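Uncharacterized protein (Enterococcus faecalis, PDB 4OBI) is of unknown function but binds a zinc ion through a small, mostly beta NusG II-type domain, the soluble part of a probable membrane protein. Local coordinates at residues V18-K24 and T36-E40; G44-L48 and C84-L89. All blocks are in the same frame, centred on the assembly; numbering follows the deposited sequence.

How the contacts relate
Two antiparallel sheets make up most of this NusG II-type domain, one holding strands 21-28, 12-18, 89-95 and 82-84, the other strands 34-40, 46-52 and 55-61, and both contacts join one to the other. Contact 1 closes first along the chain and contact 2 opens after it; their centres lie about 9 Å apart. Segments 36-40 and 44-48 sit on neighbouring strands of the three-stranded sheet, where Asn47 N lies 2.9 Å from Tyr39 O. In the end loops of the four-stranded sheet Asp19 N is 3.0 Å from Asn88 O, and Val18 packs on Leu89. Contact 1 is thus the tyrosine-lined neighbour of contact 2, which carries the zinc ligand Cys84.

Contact 1 (V18-K24 and T36-E40); sequences VDNKVIK and TYKYE
With CG anti to the backbone N in both Tyr37 (chi1 173°) and Tyr39, the two rings reach from strand 34-40 toward Val18, Ile23 and Lys24, joining the two antiparallel sheets of the domain. The short axes of 21-24 and 36-40 stay 10.1 Å apart at their closest, too far for backbone pairing, so side chains make the contact. The type I' turn from Val18 to Lys21 connects strands 12-18 and 21-28 as a beta hairpin and places Val18 at the Tyr39 end. Val18 CG2 lies over the centre of the Tyr39 ring, a CH-pi contact 4.2 Å from the centroid and 12° off the ring normal; CG1 covers the phenol end, 3.5 Å from Tyr39 CZ. Next along, Ile23 CD1 touches both tyrosines, 4.2 Å from Tyr39 CD1. A classic beta bulge, in which Ile23 and Lys24 both face Leu16, lets these consecutive residues both direct their side chains to strand 34-40. The lysine chain bends at chi2 (77°), which carries its aliphatic part along Tyr37: CG lies over one ring face, and Lys24 CE comes within 3.8 Å of Tyr37 CE2. At the hydroxyl end of the same ring, Ile23 CD1 comes to 3.9 Å from Tyr37 OH.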
ATOM      1  N   VAL A  18       0.011  -9.493   0.165  1.00 19.47           N
ATOM      2  CA  VAL A  18      -1.358  -9.962   0.376  1.00 21.17           C
ATOM      3  C   VAL A  18      -1.331 -11.474   0.536  1.00 21.48           C
ATOM      4  O   VAL A  18      -0.676 -12.173  -0.242  1.00 22.19           O
ATOM      5  CB  VAL A  18      -2.295  -9.624  -0.806  1.00 23.28           C
ATOM      6  CG1 VAL A  18      -3.737 -10.009  -0.473  1.00 26.53           C
ATOM      7  CG2 VAL A  18      -2.198  -8.156  -1.160  1.00 23.94           C
ATOM      8  N   ASP A  19      -2.040 -11.974   1.544  1.00 22.71           N
ATOM      9  CA  ASP A  19      -2.075 -13.399   1.833  1.00 25.47           C
ATOM     10  C   ASP A  19      -0.664 -13.976   1.863  1.00 24.53           C
ATOM     11  O   ASP A  19      -0.408 -15.062   1.322  1.00 24.48           O
ATOM     12  CB  ASP A  19      -2.937 -14.144   0.805  1.00 29.41           C
ATOM     13  CG  ASP A  19      -4.399 -13.716   0.843  1.00 35.01           C
ATOM     14  OD1 ASP A  19      -4.899 -13.383   1.939  1.00 36.80           O
ATOM     15  OD2 ASP A  19      -5.052 -13.730  -0.225  1.00 40.80           O
ATOM     16  N   ASN A  20       0.247 -13.215   2.480  1.00 23.63           N
ATOM     17  CA  ASN A  20       1.619 -13.649   2.746  1.00 25.05           C
ATOM     18  C   ASN A  20       2.496 -13.767   1.506  1.00 26.02           C
ATOM     19  O   ASN A  20       3.559 -14.383   1.555  1.00 28.53           O
ATOM     20  CB  ASN A  20       1.626 -14.964   3.526  1.00 26.22           C
ATOM     21  CG  ASN A  20       0.860 -14.865   4.820  1.00 26.87           C
ATOM     22  OD1 ASN A  20      -0.256 -15.395   4.951  1.00 27.56           O
ATOM     23  ND2 ASN A  20       1.443 -14.168   5.789  1.00 26.15           N
ATOM     24  N   LYS A  21       2.038 -13.175   0.406  1.00 24.63           N
ATOM     25  CA  LYS A  21       2.809 -13.118  -0.825  0.50 25.32           C
ATOM     26  C   LYS A  21       3.092 -11.660  -1.153  1.00 23.35           C
ATOM     27  O   LYS A  21       2.180 -10.823  -1.160  1.00 21.29           O
ATOM     28  CB  LYS A  21       2.037 -13.776  -1.966  0.50 26.91           C
ATOM     29  CG  LYS A  21       1.705 -15.232  -1.702  0.50 29.86           C
ATOM     30  CD  LYS A  21       1.166 -15.918  -2.943  0.50 32.33           C
ATOM     31  CE  LYS A  21       2.283 -16.307  -3.896  0.50 34.51           C
ATOM     32  NZ  LYS A  21       1.868 -17.414  -4.805  0.50 37.03           N
ATOM     33  N   VAL A  22       4.358 -11.352  -1.402  1.00 24.13           N
ATOM     34  CA  VAL A  22       4.726 -10.015  -1.832  1.00 23.85           C
ATOM     35  C   VAL A  22       4.407  -9.924  -3.315  1.00 25.65           C
ATOM     36  O   VAL A  22       5.020 -10.618  -4.127  1.00 27.56           O
ATOM     37  CB  VAL A  22       6.213  -9.709  -1.571  1.00 24.74           C
ATOM     38  CG1 VAL A  22       6.564  -8.338  -2.112  1.00 24.51           C
ATOM     39  CG2 VAL A  22       6.515  -9.798  -0.079  1.00 24.12           C
ATOM     40  N   ILE A  23       3.430  -9.088  -3.663  1.00 25.63           N
ATOM     41  CA  ILE A  23       2.922  -9.038  -5.036  1.00 27.35           C
ATOM     42  C   ILE A  23       3.479  -7.869  -5.847  1.00 26.41           C
ATOM     43  O   ILE A  23       3.532  -7.949  -7.068  1.00 27.08           O
ATOM     44  CB  ILE A  23       1.376  -9.036  -5.095  1.00 28.04           C
ATOM     45  CG1 ILE A  23       0.783  -7.788  -4.461  1.00 27.93           C
ATOM     46  CG2 ILE A  23       0.804 -10.286  -4.418  1.00 28.91           C
ATOM     47  CD1 ILE A  23      -0.707  -7.655  -4.705  1.00 29.06           C
ATOM     48  N   LYS A  24       3.916  -6.805  -5.173  1.00 25.48           N
ATOM     49  CA  LYS A  24       4.409  -5.606  -5.847  1.00 26.99           C
ATOM     50  C   LYS A  24       5.409  -4.857  -4.949  1.00 23.71           C
ATOM     51  O   LYS A  24       5.223  -4.780  -3.741  1.00 21.12           O
ATOM     52  CB  LYS A  24       3.221  -4.688  -6.176  1.00 31.26           C
ATOM     53  CG  LYS A  24       3.419  -3.759  -7.358  1.00 38.84           C
ATOM     54  CD  LYS A  24       3.287  -4.487  -8.684  1.00 44.68           C
ATOM     55  CE  LYS A  24       3.115  -3.510  -9.838  1.00 52.42           C
ATOM     56  NZ  LYS A  24       4.191  -2.478  -9.887  1.00 58.06           N
ATOM     57  N   THR A  36      -2.377   4.754  -9.702  1.00 31.16           N
ATOM     58  CA  THR A  36      -3.088   3.819  -8.843  1.00 28.59           C
ATOM     59  C   THR A  36      -2.810   2.393  -9.284  1.00 27.96           C
ATOM     60  O   THR A  36      -2.553   2.130 -10.468  1.00 28.59           O
ATOM     61  CB  THR A  36      -4.619   4.064  -8.828  1.00 29.70           C
ATOM     62  OG1 THR A  36      -5.150   4.015 -10.165  1.00 30.23           O
ATOM     63  CG2 THR A  36      -4.927   5.425  -8.217  1.00 31.05           C
ATOM     64  N   TYR A  37      -2.855   1.490  -8.314  1.00 26.52           N
ATOM     65  CA  TYR A  37      -2.735   0.056  -8.547  1.00 26.89           C
ATOM     66  C   TYR A  37      -3.834  -0.646  -7.747  1.00 25.13           C
ATOM     67  O   TYR A  37      -3.906  -0.518  -6.529  1.00 23.71           O
ATOM     68  CB  TYR A  37      -1.359  -0.446  -8.090  1.00 26.63           C
ATOM     69  CG  TYR A  37      -1.225  -1.953  -8.137  1.00 27.39           C
ATOM     70  CD1 TYR A  37      -1.614  -2.743  -7.058  1.00 26.47           C
ATOM     71  CD2 TYR A  37      -0.710  -2.583  -9.262  1.00 31.12           C
ATOM     72  CE1 TYR A  37      -1.501  -4.129  -7.100  1.00 27.75           C
ATOM     73  CE2 TYR A  37      -0.590  -3.961  -9.316  1.00 33.32           C
ATOM     74  CZ  TYR A  37      -0.983  -4.730  -8.233  1.00 31.06           C
ATOM     75  OH  TYR A  37      -0.859  -6.098  -8.306  1.00 32.11           O
ATOM     76  N   LYS A  38      -4.684  -1.394  -8.440  1.00 24.85           N
ATOM     77  CA  LYS A  38      -5.801  -2.059  -7.793  1.00 25.12           C
ATOM     78  C   LYS A  38      -5.474  -3.513  -7.457  1.00 24.15           C
ATOM     79  O   LYS A  38      -5.183  -4.317  -8.347  1.00 25.43           O
ATOM     80  CB  LYS A  38      -7.034  -2.015  -8.686  1.00 27.62           C
ATOM     81  CG  LYS A  38      -8.263  -2.650  -8.053  1.00 29.04           C
ATOM     82  CD  LYS A  38      -9.526  -2.349  -8.841  1.00 32.30           C
ATOM     83  CE  LYS A  38      -9.533  -3.057 -10.185  1.00 34.80           C
ATOM     84  NZ  LYS A  38     -10.546  -2.487 -11.110  1.00 38.78           N
ATOM     85  N   TYR A  39      -5.532  -3.841  -6.173  1.00 22.80           N
ATOM     86  CA  TYR A  39      -5.603  -5.233  -5.750  1.00 23.31           C
ATOM     87  C   TYR A  39      -7.075  -5.605  -5.680  1.00 23.15           C
ATOM     88  O   TYR A  39      -7.830  -4.980  -4.939  1.00 21.48           O
ATOM     89  CB  TYR A  39      -4.967  -5.459  -4.378  1.00 22.21           C
ATOM     90  CG  TYR A  39      -5.398  -6.780  -3.780  1.00 23.34           C
ATOM     91  CD1 TYR A  39      -4.916  -7.979  -4.291  1.00 24.87           C
ATOM     92  CD2 TYR A  39      -6.332  -6.833  -2.748  1.00 23.27           C
ATOM     93  CE1 TYR A  39      -5.330  -9.196  -3.776  1.00 27.25           C
ATOM     94  CE2 TYR A  39      -6.749  -8.047  -2.221  1.00 25.10           C
ATOM     95  CZ  TYR A  39      -6.250  -9.227  -2.746  1.00 25.83           C
ATOM     96  OH  TYR A  39      -6.653 -10.445  -2.237  1.00 28.64           O
ATOM     97  N   GLU A  40      -7.486  -6.612  -6.438  1.00 24.69           N
ATOM     98  CA  GLU A  40      -8.850  -7.117  -6.341  1.00 26.88           C
ATOM     99  C   GLU A  40      -8.860  -8.646  -6.392  1.00 28.96           C
ATOM    100  O   GLU A  40      -8.415  -9.245  -7.369  1.00 29.97           O
ATOM    101  CB  GLU A  40      -9.741  -6.527  -7.442  1.00 29.00           C
ATOM    102  CG  GLU A  40     -11.215  -6.878  -7.268  1.00 32.05           C
ATOM    103  CD  GLU A  40     -12.137  -6.182  -8.261  1.00 36.23           C
ATOM    104  OE1 GLU A  40     -11.700  -5.242  -8.946  1.00 38.05           O
ATOM    105  OE2 GLU A  40     -13.316  -6.580  -8.352  1.00 40.70           O
TER

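Contact 2 (G44-L48 and C84-L89); sequences GDYNL and CLPHNL. With ZN (zinc ion), chain C.
His87 ND1 donates to Asn47 OD1 over 2.7 Å with an N-H...O angle of 172°, nearly straight. The acceptor lies in the imidazole plane, whereas His87 ND1 sits 26° off the Asn47 carbonyl plane; amide and ring are almost perpendicular. From the other branch of the same amide, Asn47 ND2 gives a longer bond, 3.4 Å, to Cys84 SG, the sulfur that holds the zinc ion at 2.3 Å. Cys63, Asp68 and a water complete the metal site, and Asn47 ND2 also bonds to Asp68 OD2. Farther out, a water 2.8 Å from His87 NE2 bonds weakly to Asp45 OD1. The carboxylate of Asp45 stacks on the imidazole with planes 18° apart, and Asp45 CB sits over that ring face, 3.6 Å from the centroid. At the ring edge, His87 CE1 approaches Tyr46 O. Leu89 CD1 packs against the amide from the opposite direction, 3.7 Å from Asn47 OD1. Asn47 is therefore a second-shell residue: the His87 donor at one end and the Cys84 and Asp68 acceptors at the other are consistent with this amide orientation, and the N-H directed at Cys84 SG would probably temper the charge of the sulfur, while the other meets the Asp68 carboxylate.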
ATOM      1  N   GLY A  44     -14.049 -10.411  -4.709  1.00 36.45           N
ATOM      2  CA  GLY A  44     -14.519  -9.028  -4.780  1.00 34.32           C
ATOM      3  C   GLY A  44     -13.858  -8.092  -3.786  1.00 31.70           C
ATOM      4  O   GLY A  44     -13.964  -6.879  -3.917  1.00 30.74           O
ATOM      5  N   ASP A  45     -13.175  -8.644  -2.790  1.00 29.83           N
ATOM      6  CA  ASP A  45     -12.427  -7.817  -1.853  1.00 27.94           C
ATOM      7  C   ASP A  45     -11.375  -7.041  -2.624  1.00 25.70           C
ATOM      8  O   ASP A  45     -10.691  -7.609  -3.470  1.00 25.13           O
ATOM      9  CB  ASP A  45     -11.772  -8.675  -0.777  1.00 29.06           C
ATOM     10  CG  ASP A  45     -12.778  -9.219   0.218  1.00 30.98           C
ATOM     11  OD1 ASP A  45     -13.993  -8.930   0.093  1.00 32.34           O
ATOM     12  OD2 ASP A  45     -12.347  -9.935   1.138  1.00 35.22           O
ATOM     13  N   TYR A  46     -11.281  -5.736  -2.364  1.00 24.43           N
ATOM     14  CA  TYR A  46     -10.319  -4.909  -3.067  1.00 23.47           C
ATOM     15  C   TYR A  46      -9.759  -3.785  -2.214  1.00 21.45           C
ATOM     16  O   TYR A  46     -10.370  -3.358  -1.229  1.00 20.04           O
ATOM     17  CB  TYR A  46     -10.919  -4.340  -4.359  1.00 26.18           C
ATOM     18  CG  TYR A  46     -11.755  -3.097  -4.185  1.00 27.12           C
ATOM     19  CD1 TYR A  46     -13.095  -3.190  -3.855  1.00 30.13           C
ATOM     20  CD2 TYR A  46     -11.210  -1.833  -4.369  1.00 27.03           C
ATOM     21  CE1 TYR A  46     -13.876  -2.055  -3.698  1.00 32.83           C
ATOM     22  CE2 TYR A  46     -11.976  -0.688  -4.209  1.00 29.10           C
ATOM     23  CZ  TYR A  46     -13.310  -0.804  -3.868  1.00 32.58           C
ATOM     24  OH  TYR A  46     -14.095   0.324  -3.710  1.00 36.40           O
ATOM     25  N   ASN A  47      -8.567  -3.348  -2.605  1.00 20.01           N
ATOM     26  CA  ASN A  47      -7.892  -2.204  -2.034  1.00 19.13           C
ATOM     27  C   ASN A  47      -7.206  -1.502  -3.176  1.00 19.78           C
ATOM     28  O   ASN A  47      -6.497  -2.139  -3.967  1.00 20.33           O
ATOM     29  CB  ASN A  47      -6.832  -2.620  -1.028  1.00 19.17           C
ATOM     30  CG  ASN A  47      -7.387  -3.476   0.075  1.00 18.49           C
ATOM     31  OD1 ASN A  47      -7.657  -4.652  -0.125  1.00 19.84           O
ATOM     32  ND2 ASN A  47      -7.551  -2.894   1.251  1.00 18.67           N
ATOM     33  N   LEU A  48      -7.428  -0.202  -3.273  1.00 20.81           N
ATOM     34  CA  LEU A  48      -6.825   0.596  -4.325  1.00 22.02           C
ATOM     35  C   LEU A  48      -5.626   1.348  -3.767  1.00 22.44           C
ATOM     36  O   LEU A  48      -5.773   2.217  -2.911  1.00 21.49           O
ATOM     37  CB  LEU A  48      -7.849   1.562  -4.910  1.00 24.13           C
ATOM     38  CG  LEU A  48      -7.368   2.371  -6.110  1.00 26.07           C
ATOM     39  CD1 LEU A  48      -7.075   1.460  -7.295  1.00 26.94           C
ATOM     40  CD2 LEU A  48      -8.411   3.414  -6.472  1.00 28.12           C
ATOM     41  N   CYS A  84      -4.565  -3.741   6.075  1.00 17.53           N
ATOM     42  CA  CYS A  84      -5.960  -4.120   5.933  1.00 17.39           C
ATOM     43  C   CYS A  84      -6.090  -5.540   6.428  1.00 17.25           C
ATOM     44  O   CYS A  84      -5.930  -6.505   5.672  1.00 16.67           O
ATOM     45  CB  CYS A  84      -6.421  -4.004   4.487  1.00 18.01           C
ATOM     46  SG  CYS A  84      -8.172  -4.381   4.282  1.00 18.86           S
ATOM     47  N   LEU A  85      -6.361  -5.680   7.714  1.00 18.27           N
ATOM     48  CA  LEU A  85      -6.427  -7.003   8.303  1.00 18.96           C
ATOM     49  C   LEU A  85      -7.534  -7.904   7.707  1.00 19.64           C
ATOM     50  O   LEU A  85      -7.284  -9.084   7.476  1.00 20.22           O
ATOM     51  CB  LEU A  85      -6.520  -6.919   9.828  1.00 21.07           C
ATOM     52  CG  LEU A  85      -5.349  -6.214  10.523  1.00 21.07           C
ATOM     53  CD1 LEU A  85      -5.597  -6.161  12.025  1.00 23.42           C
ATOM     54  CD2 LEU A  85      -4.023  -6.887  10.198  1.00 21.11           C
ATOM     55  N   PRO A  86      -8.732  -7.350   7.412  1.00 19.88           N
ATOM     56  CA  PRO A  86      -9.776  -8.176   6.784  1.00 20.63           C
ATOM     57  C   PRO A  86      -9.370  -8.780   5.432  1.00 20.37           C
ATOM     58  O   PRO A  86      -9.822  -9.874   5.103  1.00 21.51           O
ATOM     59  CB  PRO A  86     -10.948  -7.194   6.614  1.00 21.05           C
ATOM     60  CG  PRO A  86     -10.712  -6.150   7.644  1.00 21.07           C
ATOM     61  CD  PRO A  86      -9.224  -5.989   7.690  1.00 19.91           C
ATOM     62  N   HIS A  87      -8.522  -8.083   4.673  1.00 18.55           N
ATOM     63  CA  HIS A  87      -8.053  -8.593   3.378  1.00 18.70           C
ATOM     64  C   HIS A  87      -6.657  -9.222   3.452  1.00 18.73           C
ATOM     65  O   HIS A  87      -6.110  -9.656   2.435  1.00 18.98           O
ATOM     66  CB  HIS A  87      -8.068  -7.478   2.337  1.00 19.13           C
ATOM     67  CG  HIS A  87      -9.439  -6.954   2.033  1.00 19.72           C
ATOM     68  ND1 HIS A  87      -9.647  -5.866   1.217  1.00 19.94           N
ATOM     69  CD2 HIS A  87     -10.664  -7.355   2.448  1.00 20.63           C
ATOM     70  CE1 HIS A  87     -10.943  -5.621   1.136  1.00 20.89           C
ATOM     71  NE2 HIS A  87     -11.583  -6.514   1.871  1.00 21.62           N
ATOM     72  N   ASN A  88      -6.090  -9.279   4.658  1.00 19.39           N
ATOM     73  CA  ASN A  88      -4.745  -9.809   4.881  1.00 20.00           C
ATOM     74  C   ASN A  88      -3.698  -9.125   3.986  1.00 18.94           C
ATOM     75  O   ASN A  88      -2.852  -9.785   3.368  1.00 18.56           O
ATOM     76  CB  ASN A  88      -4.733 -11.322   4.671  1.00 22.52           C
ATOM     77  CG  ASN A  88      -3.632 -12.011   5.450  1.00 25.43           C
ATOM     78  OD1 ASN A  88      -3.023 -11.419   6.343  1.00 26.50           O
ATOM     79  ND2 ASN A  88      -3.385 -13.276   5.134  1.00 26.31           N
ATOM     80  N   LEU A  89      -3.787  -7.801   3.928  1.00 17.92           N
ATOM     81  CA  LEU A  89      -2.975  -6.974   3.047  1.00 18.00           C
ATOM     82  C   LEU A  89      -2.169  -5.959   3.860  1.00 18.17           C
ATOM     83  O   LEU A  89      -2.699  -5.345   4.792  1.00 18.15           O
ATOM     84  CB  LEU A  89      -3.872  -6.252   2.051  1.00 18.79           C
ATOM     85  CG  LEU A  89      -3.235  -5.208   1.113  1.00 18.98           C
ATOM     86  CD1 LEU A  89      -3.994  -5.169  -0.205  1.00 21.65           C
ATOM     87  CD2 LEU A  89      -3.152  -3.803   1.702  1.00 19.59           C
TER
HETATM   88 ZN    ZN C 201      -9.153  -2.515   5.149  1.00 19.53          ZN
HETATM   89  O   HOH W   1     -14.335  -6.788   2.101  1.00 26.10           O
HETATM   90  O   HOH W   2      -9.128  -2.521   7.128  1.00 20.09           O